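Local coordinates for protein ornithine aminotransferase (Plasmodium falciparum, PDB 3LG0) that probably uses pyridoxal 5'-phosphate to transfer the delta-amino group of ornithine to alpha-ketoglutarate, giving glutamate semialdehyde and glutamate, at residues G91-Y96 / I302-L307; Y103-M108 / A276-M281; K121-W126 / N227-A232; A138-C143 / A196-P201. One frame throughout, in Å; residues are numbered along the deposited sequence.

The four contacts show how one fold, the large domain of a class-III aminotransferase, varies its chemistry with place. All four are buried, but contacts 3 and 4 lie inside the subunit, touched by no other chain, whereas contacts 1 and 2 lie by the second subunit. Contacts 2, 3 and 4 reach the same mixed sheet, contact 2 at the outermost strand within this chain, 105-109, and contact 4 between two inner parallel strands. Contact 3 lays helix 112-129 on that sheet, its strand hydrogen-bonded to strand 194-199 of contact 4. Contact 1 pairs two helices and meets contact 2 where M108 CE reaches C93 SG. Contacts 1, 3 and 4 are mainly apolar; contact 2 adds charged groups and a salt bridge.

Contact 1: residues G91-Y96 / I302-L307; sequences GVCERY and ICVEAL
Y96 and V304 meet face-on where two helices of the aminotransferase large domain pack side by side, 88-101 and 297-312. The short segments run in the same general direction, their axes 9.4 Å apart at closest approach and inclined by 36°. V304 CG1 sits over one face of the Y96 ring in a CH-pi contact, 4.1 Å from the ring centroid and displaced toward the rim. The other methyl of V304, CG2, turns to the first helix itself and comes within 3.5 Å of C93 CA, so the branched side chain bridges one turn of that helix, from C93 to Y96. Y96 reaches across because its CG lies anti to the backbone N (chi1 178°), and the far end of the ring extends to L307, where Y96 CE2 and OH both approach L307 CB. No hydrogen bond joins the segments.

Further residues of both helices pack round these groups. L97, L100 and F101 of the first helix pack against L307, while K308 and I311 of the second touch Y96. On the other side of the first helix R95 packs on Y20 of the second subunit, which places the pair near the dimer interface. Deeper in, the two cysteines approach as neighbouring apolar groups without forming a disulfide: C93 SG lies 3.9 Å from C303 SG.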
# COMPACT_ATOMS: atom_id res chain seq x y z
N GLY A 91 -8.69 17.11 0.06
CA GLY A 91 -8.24 18.49 0.13
C GLY A 91 -8.19 19.10 1.52
O GLY A 91 -7.33 19.93 1.82
N VAL A 92 -9.11 18.69 2.39
CA VAL A 92 -9.03 19.11 3.80
C VAL A 92 -7.72 18.59 4.38
O VAL A 92 -6.94 19.36 4.93
CB VAL A 92 -10.22 18.57 4.61
CG1 VAL A 92 -10.12 19.01 6.06
CG2 VAL A 92 -11.53 19.04 3.98
N CYS A 93 -7.45 17.30 4.22
CA CYS A 93 -6.16 16.73 4.63
C CYS A 93 -4.94 17.49 4.04
O CYS A 93 -4.02 17.85 4.77
CB CYS A 93 -6.09 15.23 4.29
SG CYS A 93 -4.58 14.40 4.86
N GLU A 94 -4.95 17.75 2.74
CA GLU A 94 -3.79 18.37 2.09
C GLU A 94 -3.50 19.76 2.62
O GLU A 94 -2.33 20.12 2.86
CB GLU A 94 -3.95 18.42 0.57
CG GLU A 94 -4.06 17.06 -0.09
CD GLU A 94 -4.40 17.14 -1.56
OE1 GLU A 94 -5.03 18.14 -1.98
OE2 GLU A 94 -4.06 16.20 -2.31
N ARG A 95 -4.57 20.53 2.80
CA ARG A 95 -4.47 21.86 3.39
C ARG A 95 -3.93 21.76 4.81
O ARG A 95 -3.01 22.47 5.17
CB ARG A 95 -5.84 22.54 3.40
CG ARG A 95 -5.84 23.96 3.95
CD ARG A 95 -7.18 24.63 3.73
NE ARG A 95 -8.28 23.88 4.33
CZ ARG A 95 -9.57 24.18 4.18
NH1 ARG A 95 -9.93 25.21 3.43
NH2 ARG A 95 -10.49 23.45 4.78
N TYR A 96 -4.51 20.87 5.61
CA TYR A 96 -4.03 20.66 6.97
C TYR A 96 -2.53 20.35 7.03
O TYR A 96 -1.79 20.98 7.78
CB TYR A 96 -4.84 19.55 7.68
CG TYR A 96 -4.32 19.28 9.06
CD1 TYR A 96 -4.81 19.99 10.16
CD2 TYR A 96 -3.32 18.35 9.28
CE1 TYR A 96 -4.31 19.77 11.43
CE2 TYR A 96 -2.83 18.11 10.55
CZ TYR A 96 -3.32 18.83 11.62
OH TYR A 96 -2.83 18.59 12.89
N ILE A 302 -8.63 10.11 8.55
CA ILE A 302 -7.85 9.45 9.60
C ILE A 302 -6.55 10.20 9.84
O ILE A 302 -6.16 10.43 10.98
CB ILE A 302 -7.52 7.98 9.24
CG1 ILE A 302 -8.78 7.13 9.33
CG2 ILE A 302 -6.43 7.43 10.16
CD1 ILE A 302 -8.68 5.84 8.58
N CYS A 303 -5.90 10.59 8.75
CA CYS A 303 -4.62 11.29 8.85
C CYS A 303 -4.71 12.61 9.63
O CYS A 303 -3.91 12.86 10.52
CB CYS A 303 -4.01 11.53 7.46
SG CYS A 303 -2.53 12.53 7.58
N VAL A 304 -5.68 13.47 9.29
CA VAL A 304 -5.85 14.72 10.03
C VAL A 304 -6.07 14.46 11.53
O VAL A 304 -5.43 15.08 12.37
CB VAL A 304 -7.01 15.57 9.48
CG1 VAL A 304 -7.23 16.82 10.35
CG2 VAL A 304 -6.73 15.97 8.03
N GLU A 305 -6.95 13.53 11.86
CA GLU A 305 -7.23 13.26 13.26
C GLU A 305 -6.03 12.68 13.99
O GLU A 305 -5.79 13.00 15.15
CB GLU A 305 -8.45 12.35 13.43
CG GLU A 305 -8.80 12.11 14.89
CD GLU A 305 -9.15 13.40 15.62
OE1 GLU A 305 -9.65 14.33 14.96
OE2 GLU A 305 -8.91 13.50 16.84
N ALA A 306 -5.27 11.82 13.32
CA ALA A 306 -4.10 11.21 13.94
C ALA A 306 -3.06 12.25 14.33
O ALA A 306 -2.42 12.13 15.36
CB ALA A 306 -3.50 10.15 13.01
N LEU A 307 -2.89 13.28 13.50
CA LEU A 307 -1.91 14.32 13.79
C LEU A 307 -2.47 15.28 14.85
O LEU A 307 -1.73 15.77 15.71
CB LEU A 307 -1.48 15.07 12.52
CG LEU A 307 -0.59 14.31 11.52
CD1 LEU A 307 0.25 15.26 10.69
CD2 LEU A 307 0.32 13.35 12.25

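Contact 2: residues Y103-M108 / A276-M281; sequences YDKVLM and ANDDVM
D104 and N277 meet where the strand outermost in this chain passes the end of its neighbour, and backbone and side-chain polar groups bond across the contact. The backbone N of D104 donates to N277 OD1 at 2.9 Å, arriving in the plane of that carbonyl. In return the D104 carboxylate accepts a hydrogen bond from the second segment: D278 N points almost straight at D104 OD2, 2.7 Å away with an angle of 174° at the hydrogen, and uses the anti lone pair of that oxygen. N277 holds the N-cap position of helix 278-281, but its side chain is spent on D104 N and does not cap. The carboxylate of D104 thus binds an amide in the first turn.

K105 and A276 form an antiparallel hydrogen-bonded pair, with K105 N donating to A276 O at 2.9 Å and A276 N to K105 O at 3.1 Å. The lysine chain runs extended and then bends at its last torsion (chi4 48°), bringing K105 NZ to D278 OD1 at 2.8 Å in a salt bridge, on the syn side but somewhat out of the carboxylate plane. NZ also donates to T19 O of the second subunit, to which the V106 backbone is hydrogen-bonded as well. M281 packs its CG on K105 CB, and M281 CE closes on K105 O at 3.5 Å. Y103 rests on A276 and bonds through its OH to P255 O.

Because D104 and D278 bring two carboxylates together, with OD2 atoms 3.9 Å apart, the K105 ammonium probably offsets their repulsion while tying this strand to the neighbouring subunit.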
# COMPACT_ATOMS: atom_id res chain seq x y z
N TYR A 103 4.93 23.51 3.86
CA TYR A 103 5.30 23.27 2.47
C TYR A 103 4.12 23.63 1.59
O TYR A 103 2.96 23.57 2.03
CB TYR A 103 5.73 21.81 2.28
CG TYR A 103 7.08 21.51 2.88
CD1 TYR A 103 8.23 21.57 2.11
CD2 TYR A 103 7.21 21.19 4.22
CE1 TYR A 103 9.49 21.31 2.67
CE2 TYR A 103 8.45 20.93 4.80
CZ TYR A 103 9.59 20.99 4.01
OH TYR A 103 10.83 20.74 4.56
N ASP A 104 4.42 24.01 0.35
CA ASP A 104 3.38 24.38 -0.61
C ASP A 104 2.42 23.23 -0.85
O ASP A 104 1.20 23.41 -0.84
CB ASP A 104 3.98 24.82 -1.95
CG ASP A 104 4.77 26.10 -1.85
OD1 ASP A 104 4.48 26.92 -0.97
OD2 ASP A 104 5.69 26.30 -2.65
N LYS A 105 2.97 22.03 -1.07
CA LYS A 105 2.16 20.92 -1.54
C LYS A 105 2.44 19.58 -0.87
O LYS A 105 3.51 19.36 -0.30
CB LYS A 105 2.27 20.82 -3.07
CG LYS A 105 1.37 21.84 -3.79
CD LYS A 105 1.51 21.75 -5.31
CE LYS A 105 0.45 22.60 -6.00
NZ LYS A 105 0.40 23.96 -5.39
N VAL A 106 1.46 18.70 -0.92
CA VAL A 106 1.62 17.35 -0.41
C VAL A 106 1.00 16.36 -1.40
O VAL A 106 0.06 16.67 -2.14
CB VAL A 106 0.99 17.19 1.00
CG1 VAL A 106 -0.52 17.19 0.92
CG2 VAL A 106 1.48 15.89 1.68
N LEU A 107 1.57 15.16 -1.41
CA LEU A 107 1.10 14.05 -2.24
C LEU A 107 0.87 12.86 -1.33
O LEU A 107 1.81 12.39 -0.68
CB LEU A 107 2.17 13.76 -3.30
CG LEU A 107 2.22 12.50 -4.17
CD1 LEU A 107 0.87 11.88 -4.44
CD2 LEU A 107 2.93 12.87 -5.47
N MET A 108 -0.38 12.39 -1.25
CA MET A 108 -0.75 11.29 -0.35
C MET A 108 -0.63 9.94 -1.03
O MET A 108 -1.12 9.76 -2.14
CB MET A 108 -2.21 11.42 0.16
CG MET A 108 -2.55 12.73 0.85
SD MET A 108 -1.50 13.11 2.26
CE MET A 108 -2.10 11.93 3.47
N ALA A 276 6.56 19.01 -0.38
CA ALA A 276 7.55 19.75 -1.14
C ALA A 276 6.92 21.07 -1.57
O ALA A 276 5.70 21.22 -1.54
CB ALA A 276 8.01 18.94 -2.35
N ASN A 277 7.75 22.04 -1.94
CA ASN A 277 7.24 23.31 -2.44
C ASN A 277 6.92 23.26 -3.92
O ASN A 277 7.31 22.31 -4.60
CB ASN A 277 8.22 24.44 -2.13
CG ASN A 277 8.25 24.78 -0.67
OD1 ASN A 277 7.22 24.75 0.01
ND2 ASN A 277 9.44 25.10 -0.17
N ASP A 278 6.24 24.28 -4.42
CA ASP A 278 5.81 24.32 -5.84
C ASP A 278 6.93 24.08 -6.87
O ASP A 278 6.72 23.36 -7.83
CB ASP A 278 5.07 25.61 -6.15
CG ASP A 278 3.64 25.60 -5.65
OD1 ASP A 278 3.11 24.50 -5.39
OD2 ASP A 278 3.04 26.68 -5.51
N ASP A 279 8.10 24.66 -6.65
CA ASP A 279 9.19 24.49 -7.61
C ASP A 279 9.62 23.04 -7.83
O ASP A 279 10.06 22.69 -8.93
CB ASP A 279 10.40 25.38 -7.28
CG ASP A 279 10.90 25.22 -5.85
OD1 ASP A 279 10.08 25.28 -4.91
OD2 ASP A 279 12.13 25.04 -5.66
N VAL A 280 9.51 22.19 -6.81
CA VAL A 280 9.76 20.77 -7.00
C VAL A 280 8.49 19.99 -7.35
O VAL A 280 8.47 19.25 -8.32
CB VAL A 280 10.49 20.10 -5.80
CG1 VAL A 280 11.87 20.72 -5.59
CG2 VAL A 280 9.68 20.26 -4.55
N MET A 281 7.42 20.17 -6.57
CA MET A 281 6.22 19.34 -6.77
C MET A 281 5.58 19.48 -8.15
O MET A 281 5.10 18.50 -8.69
CB MET A 281 5.20 19.61 -5.67
CG MET A 281 4.09 18.57 -5.60
SD MET A 281 4.60 17.01 -4.81
CE MET A 281 4.28 17.40 -3.09

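Contact 3: residues K121-W126 / N227-A232; sequences KLCRKW and NVLFVA
C123 makes the first contact of helix 112-129 with strand 229-233, its SG lying 3.7 Å from V231 CG2. The sulfur stands anti to its own carbonyl carbon (chi1 -73°), a setting that also brings it near L229 CD1. One turn later W126 carries most of the contact. L229 approaches one face of the indole: its CG is 3.9 Å from the centroid of the six-membered ring, in a CH-pi contact, and L229 CD1 lies over W126 CD2 and CE3. At the far rim, W126 CH2 meets N227 O in the plane of the ring at 3.7 Å. The asparagine amide stands close by, turned 65° from the indole plane. That same N227 carbonyl is hydrogen-bonded by K131.

V280 packs on both W126 and L229, and A196 of the adjoining strand touches both C123 and L229, adding to this apolar layer. N227 ends helix 215-226 in a Schellman motif, and the strand begins two residues later, at L229. The helix and strand segments run antiparallel, 174° between their directions, their axes 10.5 Å apart at closest approach. This is the alpha-on-beta packing of the three-layered large domain of fold-type I pyridoxal-phosphate enzymes, in which helices cover both sides of a central sheet.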
# COMPACT_ATOMS: atom_id res chain seq x y z
N LYS A 121 11.28 9.30 -8.35
CA LYS A 121 10.76 9.83 -9.60
C LYS A 121 10.67 11.34 -9.54
O LYS A 121 11.03 12.03 -10.49
CB LYS A 121 9.39 9.24 -9.92
CG LYS A 121 9.43 7.74 -10.17
CD LYS A 121 8.06 7.19 -10.53
CE LYS A 121 8.11 5.69 -10.80
NZ LYS A 121 6.74 5.15 -11.04
N LEU A 122 10.23 11.86 -8.40
CA LEU A 122 10.08 13.30 -8.24
C LEU A 122 11.45 13.97 -8.38
O LEU A 122 11.60 14.96 -9.09
CB LEU A 122 9.46 13.63 -6.88
CG LEU A 122 9.34 15.11 -6.49
CD1 LEU A 122 8.51 15.86 -7.55
CD2 LEU A 122 8.73 15.27 -5.09
N CYS A 123 12.44 13.40 -7.70
CA CYS A 123 13.79 13.95 -7.69
C CYS A 123 14.41 13.97 -9.07
O CYS A 123 15.00 14.96 -9.47
CB CYS A 123 14.68 13.13 -6.74
SG CYS A 123 14.32 13.43 -5.01
N ARG A 124 14.30 12.86 -9.79
CA ARG A 124 14.91 12.76 -11.11
C ARG A 124 14.22 13.67 -12.12
O ARG A 124 14.87 14.27 -12.96
CB ARG A 124 14.91 11.32 -11.62
CG ARG A 124 15.79 10.41 -10.78
CD ARG A 124 16.16 9.13 -11.52
NE ARG A 124 17.21 8.43 -10.78
CZ ARG A 124 17.00 7.34 -10.05
NH1 ARG A 124 15.79 6.81 -9.99
NH2 ARG A 124 18.02 6.77 -9.41
N LYS A 125 12.90 13.78 -12.01
CA LYS A 125 12.13 14.63 -12.91
C LYS A 125 12.41 16.11 -12.65
O LYS A 125 12.39 16.91 -13.57
CB LYS A 125 10.63 14.32 -12.82
CG LYS A 125 9.83 14.79 -14.03
CD LYS A 125 8.46 14.13 -14.09
CE LYS A 125 7.62 14.65 -15.26
NZ LYS A 125 6.25 14.04 -15.28
N TRP A 126 12.65 16.48 -11.40
CA TRP A 126 13.10 17.82 -11.11
C TRP A 126 14.53 18.00 -11.65
O TRP A 126 14.91 19.07 -12.10
CB TRP A 126 13.08 18.10 -9.62
CG TRP A 126 13.75 19.39 -9.23
CD1 TRP A 126 13.14 20.59 -9.07
CD2 TRP A 126 15.15 19.60 -8.96
NE1 TRP A 126 14.07 21.54 -8.69
CE2 TRP A 126 15.30 20.95 -8.63
CE3 TRP A 126 16.27 18.76 -8.95
CZ2 TRP A 126 16.54 21.50 -8.30
CZ3 TRP A 126 17.50 19.31 -8.63
CH2 TRP A 126 17.63 20.67 -8.32
N ASN A 227 23.31 22.93 -5.54
CA ASN A 227 21.99 22.90 -6.16
C ASN A 227 21.42 21.47 -6.24
O ASN A 227 21.19 20.93 -7.33
CB ASN A 227 22.02 23.51 -7.56
CG ASN A 227 20.65 23.64 -8.15
OD1 ASN A 227 19.68 23.96 -7.45
ND2 ASN A 227 20.53 23.39 -9.45
N VAL A 228 21.22 20.88 -5.07
CA VAL A 228 20.77 19.49 -4.99
C VAL A 228 19.61 19.40 -4.01
O VAL A 228 19.63 20.04 -2.96
CB VAL A 228 21.92 18.55 -4.55
CG1 VAL A 228 21.38 17.26 -3.96
CG2 VAL A 228 22.84 18.26 -5.73
N LEU A 229 18.58 18.64 -4.38
CA LEU A 229 17.45 18.44 -3.48
C LEU A 229 17.94 17.72 -2.22
O LEU A 229 18.55 16.67 -2.30
CB LEU A 229 16.34 17.64 -4.17
CG LEU A 229 15.58 18.39 -5.27
CD1 LEU A 229 14.44 17.54 -5.86
CD2 LEU A 229 15.02 19.70 -4.75
N PHE A 230 17.70 18.35 -1.08
CA PHE A 230 17.94 17.74 0.22
C PHE A 230 16.62 17.08 0.68
O PHE A 230 15.71 17.76 1.19
CB PHE A 230 18.43 18.82 1.21
CG PHE A 230 18.37 18.43 2.66
CD1 PHE A 230 18.54 17.12 3.06
CD2 PHE A 230 18.17 19.39 3.64
CE1 PHE A 230 18.48 16.77 4.40
CE2 PHE A 230 18.11 19.05 4.98
CZ PHE A 230 18.26 17.74 5.36
N VAL A 231 16.53 15.77 0.46
CA VAL A 231 15.34 14.99 0.85
C VAL A 231 15.50 14.24 2.18
O VAL A 231 16.34 13.36 2.31
CB VAL A 231 14.99 13.95 -0.22
CG1 VAL A 231 13.65 13.30 0.10
CG2 VAL A 231 14.94 14.61 -1.60
N ALA A 232 14.66 14.59 3.15
CA ALA A 232 14.67 13.96 4.45
C ALA A 232 13.59 12.88 4.55
O ALA A 232 12.40 13.19 4.47
CB ALA A 232 14.47 14.99 5.56

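Contact 4: residues A138-C143 / A196-P201; sequences AKIIVC and AFIVEP
The F197 ring is the flat group of this contact, in the parallel part of the large-domain sheet: V199, two residues on along its own strand, has its CB over one face, while the other strand meets the ring at its edge. There I141 O comes within 3.3 Å of F197 CD1, and C143 SG stands 5.0 Å from the ring centroid of F197, a sulfur-aromatic contact made at the edge. The ring reaches the neighbouring strand because CG lies anti to the backbone N of F197 (chi1 177°). I141 CG2 adds a close apolar contact, 3.4 Å from F197 CD1.

Strands 139-143 and 194-199 are parallel neighbours in this aminotransferase sheet, inclined by 25° at these segments. Their register is set by the I141-F197 pair. I141 N donates to A196 O at 2.9 Å, and I198 N donates to I141 O at 3.0 Å, so one residue of the first strand is gripped through both its amide and its carbonyl.

The sheet is covered on both sides. Helices 182-189 and 215-226 lie on the face bearing I141 and F197, with L185 touching both residues and V219 and C223 reaching the phenyl ring. Helix 112-129 covers the face of I140, A196 and I198, its Y120 resting on both isoleucines. Beyond the strand end, the E200 carboxylate is held by N146 ND2 and the backbone N of G204. Beneath Y120 the two isoleucines touch at an oblique angle, I140 CG2 lying 3.7 Å from I198 CD1.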
# COMPACT_ATOMS: atom_id res chain seq x y z
N ALA A 138 20.05 11.05 -14.36
CA ALA A 138 19.91 11.71 -13.07
C ALA A 138 20.31 10.74 -11.97
O ALA A 138 19.83 9.60 -11.92
CB ALA A 138 18.50 12.22 -12.87
N LYS A 139 21.21 11.18 -11.11
CA LYS A 139 21.72 10.32 -10.05
C LYS A 139 21.21 10.77 -8.69
O LYS A 139 21.12 11.96 -8.42
CB LYS A 139 23.25 10.32 -10.07
CG LYS A 139 23.85 9.53 -11.20
CD LYS A 139 25.36 9.70 -11.25
CE LYS A 139 25.96 8.90 -12.40
NZ LYS A 139 25.36 9.26 -13.73
N ILE A 140 20.87 9.80 -7.85
CA ILE A 140 20.46 10.09 -6.48
C ILE A 140 21.49 9.52 -5.51
O ILE A 140 21.93 8.37 -5.63
CB ILE A 140 19.08 9.47 -6.14
CG1 ILE A 140 17.99 10.03 -7.05
CG2 ILE A 140 18.74 9.71 -4.65
CD1 ILE A 140 16.68 9.23 -6.98
N ILE A 141 21.87 10.32 -4.54
CA ILE A 141 22.79 9.86 -3.52
C ILE A 141 22.01 9.34 -2.31
O ILE A 141 21.09 9.99 -1.84
CB ILE A 141 23.70 11.02 -3.07
CG1 ILE A 141 24.54 11.51 -4.25
CG2 ILE A 141 24.57 10.60 -1.89
CD1 ILE A 141 25.21 12.85 -4.01
N VAL A 142 22.37 8.15 -1.83
CA VAL A 142 21.81 7.63 -0.60
C VAL A 142 22.91 7.17 0.34
O VAL A 142 24.06 7.05 -0.06
CB VAL A 142 20.88 6.45 -0.87
CG1 VAL A 142 19.60 6.94 -1.51
CG2 VAL A 142 21.59 5.43 -1.76
N CYS A 143 22.55 6.92 1.59
CA CYS A 143 23.55 6.43 2.53
C CYS A 143 23.69 4.93 2.51
O CYS A 143 22.79 4.21 2.10
CB CYS A 143 23.28 6.93 3.92
SG CYS A 143 23.60 8.66 4.01
N ALA A 196 19.52 14.73 -6.24
CA ALA A 196 19.07 14.68 -4.85
C ALA A 196 19.94 13.84 -3.94
O ALA A 196 20.62 12.91 -4.36
CB ALA A 196 17.60 14.21 -4.77
N PHE A 197 19.87 14.18 -2.66
CA PHE A 197 20.43 13.38 -1.59
C PHE A 197 19.27 12.99 -0.66
O PHE A 197 18.64 13.85 -0.04
CB PHE A 197 21.47 14.19 -0.82
CG PHE A 197 22.07 13.48 0.37
CD1 PHE A 197 22.49 12.17 0.26
CD2 PHE A 197 22.23 14.13 1.57
CE1 PHE A 197 23.05 11.51 1.35
CE2 PHE A 197 22.79 13.49 2.66
CZ PHE A 197 23.21 12.17 2.55
N ILE A 198 18.98 11.69 -0.59
CA ILE A 198 17.89 11.21 0.27
C ILE A 198 18.47 10.52 1.50
O ILE A 198 19.28 9.60 1.39
CB ILE A 198 16.93 10.29 -0.50
CG1 ILE A 198 16.46 11.00 -1.77
CG2 ILE A 198 15.76 9.92 0.38
CD1 ILE A 198 15.60 10.19 -2.71
N VAL A 199 18.08 11.01 2.67
CA VAL A 199 18.75 10.63 3.90
C VAL A 199 17.79 10.68 5.09
O VAL A 199 16.85 11.48 5.12
CB VAL A 199 19.94 11.57 4.17
CG1 VAL A 199 19.43 12.95 4.49
CG2 VAL A 199 20.81 11.06 5.31
N GLU A 200 18.05 9.81 6.07
CA GLU A 200 17.27 9.71 7.30
C GLU A 200 17.92 10.52 8.43
O GLU A 200 19.13 10.44 8.61
CB GLU A 200 17.23 8.25 7.75
CG GLU A 200 16.07 7.41 7.25
CD GLU A 200 15.82 6.20 8.16
OE1 GLU A 200 14.89 6.25 9.03
OE2 GLU A 200 16.59 5.23 8.02
N PRO A 201 17.12 11.29 9.19
CA PRO A 201 17.63 12.11 10.30
C PRO A 201 18.33 11.26 11.37
O PRO A 201 19.30 11.71 11.99
CB PRO A 201 16.38 12.78 10.86
CG PRO A 201 15.43 12.81 9.70
CD PRO A 201 15.69 11.53 8.94